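PDB 1XJT: SAR-endolysin from Enterobacteria phage P1, which degrades the host cell wall by hydrolysing the beta-1,4 linkages of peptidoglycan, so contributing, with pinholin and spanin, to the host lysis that frees progeny phage. Local coordinates for residues G26-N31 against D80-I85. Numbering follows the deposited sequence.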
ATOM      1  N   GLY A  26       8.801 -15.104  -5.214  1.00 43.78           N
ATOM      2  CA  GLY A  26       8.817 -15.772  -3.936  1.00 43.74           C
ATOM      3  C   GLY A  26       9.435 -14.905  -2.875  1.00 43.43           C
ATOM      4  O   GLY A  26       9.808 -15.396  -1.824  1.00 43.87           O
ATOM      5  N   ASN A  27       9.493 -13.604  -3.134  1.00 42.86           N
ATOM      6  CA  ASN A  27       9.911 -12.657  -2.115  1.00 42.09           C
ATOM      7  C   ASN A  27       8.767 -11.992  -1.375  1.00 42.33           C
ATOM      8  O   ASN A  27       8.772 -11.951  -0.164  1.00 42.53           O
ATOM      9  CB  ASN A  27      10.833 -11.616  -2.732  1.00 42.22           C
ATOM     10  CG  ASN A  27      12.117 -12.223  -3.238  1.00 40.47           C
ATOM     11  OD1 ASN A  27      12.761 -12.985  -2.535  1.00 42.73           O
ATOM     12  ND2 ASN A  27      12.483 -11.924  -4.492  1.00 42.79           N
ATOM     13  N   VAL A  28       7.765 -11.486  -2.076  1.00 42.01           N
ATOM     14  CA  VAL A  28       6.726 -10.758  -1.369  1.00 42.22           C
ATOM     15  C   VAL A  28       5.748 -11.702  -0.659  1.00 42.47           C
ATOM     16  O   VAL A  28       5.408 -12.772  -1.161  1.00 42.46           O
ATOM     17  CB  VAL A  28       5.971  -9.762  -2.298  1.00 42.89           C
ATOM     18  CG1 VAL A  28       6.949  -8.809  -3.006  1.00 42.00           C
ATOM     19  CG2 VAL A  28       5.121 -10.450  -3.288  1.00 44.01           C
ATOM     20  N   ARG A  29       5.359 -11.325   0.548  1.00 41.83           N
ATOM     21  CA  ARG A  29       4.307 -12.039   1.272  1.00 41.79           C
ATOM     22  C   ARG A  29       2.920 -11.617   0.849  1.00 42.05           C
ATOM     23  O   ARG A  29       1.985 -12.437   0.874  1.00 40.29           O
ATOM     24  CB  ARG A  29       4.461 -11.848   2.781  1.00 41.93           C
ATOM     25  CG  ARG A  29       3.455 -12.586   3.621  1.00 41.29           C
ATOM     26  CD  ARG A  29       3.713 -12.500   5.109  1.00 42.80           C
ATOM     27  NE  ARG A  29       2.504 -12.925   5.807  1.00 38.74           N
ATOM     28  CZ  ARG A  29       2.164 -12.649   7.057  1.00 39.90           C
ATOM     29  NH1 ARG A  29       2.928 -11.907   7.840  1.00 38.95           N
ATOM     30  NH2 ARG A  29       0.997 -13.116   7.533  1.00 39.52           N
ATOM     31  N   THR A  30       2.725 -10.359   0.481  1.00 42.23           N
ATOM     32  CA  THR A  30       1.368  -9.974   0.238  1.00 42.09           C
ATOM     33  C   THR A  30       0.716 -10.838  -0.831  1.00 42.03           C
ATOM     34  O   THR A  30       1.361 -11.271  -1.811  1.00 42.69           O
ATOM     35  CB  THR A  30       1.099  -8.410   0.092  1.00 44.28           C
ATOM     36  OG1 THR A  30       0.885  -8.009  -1.246  1.00 49.13           O
ATOM     37  CG2 THR A  30       2.180  -7.594   0.613  1.00 40.59           C
ATOM     38  N   ASN A  31      -0.547 -11.166  -0.575  1.00 41.39           N
ATOM     39  CA  ASN A  31      -1.275 -12.129  -1.367  1.00 41.34           C
ATOM     40  C   ASN A  31      -1.880 -11.513  -2.610  1.00 41.40           C
ATOM     41  O   ASN A  31      -1.804 -10.305  -2.832  1.00 42.05           O
ATOM     42  CB  ASN A  31      -2.352 -12.825  -0.489  1.00 41.34           C
ATOM     43  CG  ASN A  31      -3.385 -11.870   0.119  1.00 41.22           C
ATOM     44  OD1 ASN A  31      -3.572 -10.756  -0.343  1.00 41.50           O
ATOM     45  ND2 ASN A  31      -4.118 -12.358   1.145  1.00 38.92           N
ATOM     46  N   ASP A  80      10.475  -3.218 -10.351  1.00 42.86           N
ATOM     47  CA  ASP A  80      10.194  -1.960  -9.661  1.00 42.74           C
ATOM     48  C   ASP A  80       9.076  -2.134  -8.633  1.00 42.73           C
ATOM     49  O   ASP A  80       9.168  -1.651  -7.485  1.00 42.00           O
ATOM     50  CB  ASP A  80       9.755  -0.888 -10.663  1.00 42.99           C
ATOM     51  CG  ASP A  80      10.874  -0.448 -11.614  1.00 43.03           C
ATOM     52  OD1 ASP A  80      12.013  -0.971 -11.541  1.00 43.18           O
ATOM     53  OD2 ASP A  80      10.679   0.418 -12.496  1.00 44.60           O
ATOM     54  N   TRP A  81       7.999  -2.802  -9.047  1.00 42.12           N
ATOM     55  CA  TRP A  81       6.836  -2.949  -8.175  1.00 41.78           C
ATOM     56  C   TRP A  81       7.214  -3.780  -6.973  1.00 41.69           C
ATOM     57  O   TRP A  81       6.910  -3.397  -5.844  1.00 42.04           O
ATOM     58  CB  TRP A  81       5.669  -3.605  -8.907  1.00 41.52           C
ATOM     59  CG  TRP A  81       4.331  -3.469  -8.241  1.00 41.46           C
ATOM     60  CD1 TRP A  81       3.908  -2.455  -7.424  1.00 40.97           C
ATOM     61  CD2 TRP A  81       3.213  -4.357  -8.382  1.00 41.64           C
ATOM     62  NE1 TRP A  81       2.606  -2.673  -7.037  1.00 41.55           N
ATOM     63  CE2 TRP A  81       2.159  -3.838  -7.607  1.00 40.42           C
ATOM     64  CE3 TRP A  81       3.000  -5.553  -9.081  1.00 41.06           C
ATOM     65  CZ2 TRP A  81       0.918  -4.451  -7.534  1.00 41.25           C
ATOM     66  CZ3 TRP A  81       1.768  -6.169  -8.988  1.00 41.08           C
ATOM     67  CH2 TRP A  81       0.744  -5.621  -8.218  1.00 40.77           C
ATOM     68  N   GLU A  82       7.878  -4.909  -7.223  1.00 41.47           N
ATOM     69  CA  GLU A  82       8.398  -5.756  -6.153  1.00 41.50           C
ATOM     70  C   GLU A  82       9.170  -4.917  -5.142  1.00 41.27           C
ATOM     71  O   GLU A  82       8.965  -5.018  -3.955  1.00 40.62           O
ATOM     72  CB  GLU A  82       9.313  -6.869  -6.708  1.00 41.90           C
ATOM     73  CG  GLU A  82       9.598  -8.002  -5.720  1.00 41.51           C
ATOM     74  CD  GLU A  82      10.524  -9.087  -6.247  1.00 41.14           C
ATOM     75  OE1 GLU A  82      10.386 -10.235  -5.815  1.00 39.75           O
ATOM     76  OE2 GLU A  82      11.399  -8.820  -7.091  1.00 45.45           O
ATOM     77  N   LYS A  83      10.097  -4.116  -5.615  1.00 41.94           N
ATOM     78  CA  LYS A  83      10.952  -3.375  -4.693  1.00 42.23           C
ATOM     79  C   LYS A  83      10.132  -2.485  -3.766  1.00 41.17           C
ATOM     80  O   LYS A  83      10.370  -2.415  -2.557  1.00 40.93           O
ATOM     81  CB  LYS A  83      11.932  -2.534  -5.492  1.00 42.15           C
ATOM     82  CG  LYS A  83      12.972  -1.786  -4.653  1.00 44.00           C
ATOM     83  CD  LYS A  83      13.905  -0.951  -5.561  1.00 44.37           C
ATOM     84  CE  LYS A  83      15.220  -0.445  -4.852  1.00 45.40           C
ATOM     85  NZ  LYS A  83      16.191   0.305  -5.742  1.00 49.08           N
ATOM     86  N   ASN A  84       9.142  -1.817  -4.345  1.00 41.03           N
ATOM     87  CA  ASN A  84       8.296  -0.914  -3.585  1.00 40.16           C
ATOM     88  C   ASN A  84       7.412  -1.683  -2.624  1.00 39.87           C
ATOM     89  O   ASN A  84       7.217  -1.241  -1.484  1.00 41.16           O
ATOM     90  CB  ASN A  84       7.485  -0.032  -4.526  1.00 39.91           C
ATOM     91  CG  ASN A  84       8.342   1.005  -5.200  1.00 41.77           C
ATOM     92  OD1 ASN A  84       9.180   1.635  -4.553  1.00 40.17           O
ATOM     93  ND2 ASN A  84       8.173   1.161  -6.516  1.00 40.91           N
ATOM     94  N   ILE A  85       6.893  -2.821  -3.058  1.00 39.56           N
ATOM     95  CA  ILE A  85       6.143  -3.695  -2.155  1.00 39.23           C
ATOM     96  C   ILE A  85       6.976  -4.148  -0.946  1.00 39.27           C
ATOM     97  O   ILE A  85       6.510  -4.138   0.189  1.00 39.84           O
ATOM     98  CB  ILE A  85       5.585  -4.945  -2.872  1.00 39.23           C
ATOM     99  CG1 ILE A  85       4.573  -4.548  -3.952  1.00 39.92           C
ATOM    100  CG2 ILE A  85       4.824  -5.837  -1.869  1.00 39.65           C
ATOM    101  CD1 ILE A  85       4.313  -5.646  -5.000  1.00 38.78           C
TER
HETATM  102  O   HOH W   1       8.308 -11.539  -4.928  1.00 33.84           O
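Asn27 ND2 donates a hydrogen bond to Glu82 OE1 (3.0 Å, N-H...O angle 164°), joining the loop between helices 15-25 and 32-42 to the long helix 74-95. The acceptor lies almost in the amide plane, whereas the donor comes in from above the carboxylate, 42° out of its plane. Glu82 reaches the loop because CG stands anti to the backbone N (chi1 -165°) and the chain runs extended beyond it. Glu82 OE1 also accepts a bond from a water whose oxygen lies 2.6 Å away and which in turn takes the backbone N-H of Val28.

Next along the loop the contact becomes apolar. Val28 CG1 is wedged between Glu82 and Ile85, 3.9 Å from Glu82 CG and 3.8 Å from Ile85 CG2. Ile85 CG2 also meets Thr30 CG2 at 4.0 Å, while Ile85 CD1 sits over the centre of the Trp81 ring, 3.7 Å above the plane.

Further out, Val22 of helix 15-25 packs on Val28, and Leu35 on both Thr30 and Ile85; Leu35 belongs to helix 32-42, whose last residue, Glu42, is the probable proton donor/acceptor. One turn beyond Ile85, the Glu89 carboxylate accepts the backbone N-H groups of Arg29 and Thr30.

Glu82 and Glu89, two turns apart on helix 74-95, thus take up N-H groups of this irregular loop, and Glu82 does double duty: its carboxylate, presumably ionised, accepts the amide and the water while its CG methylene packs on Val28.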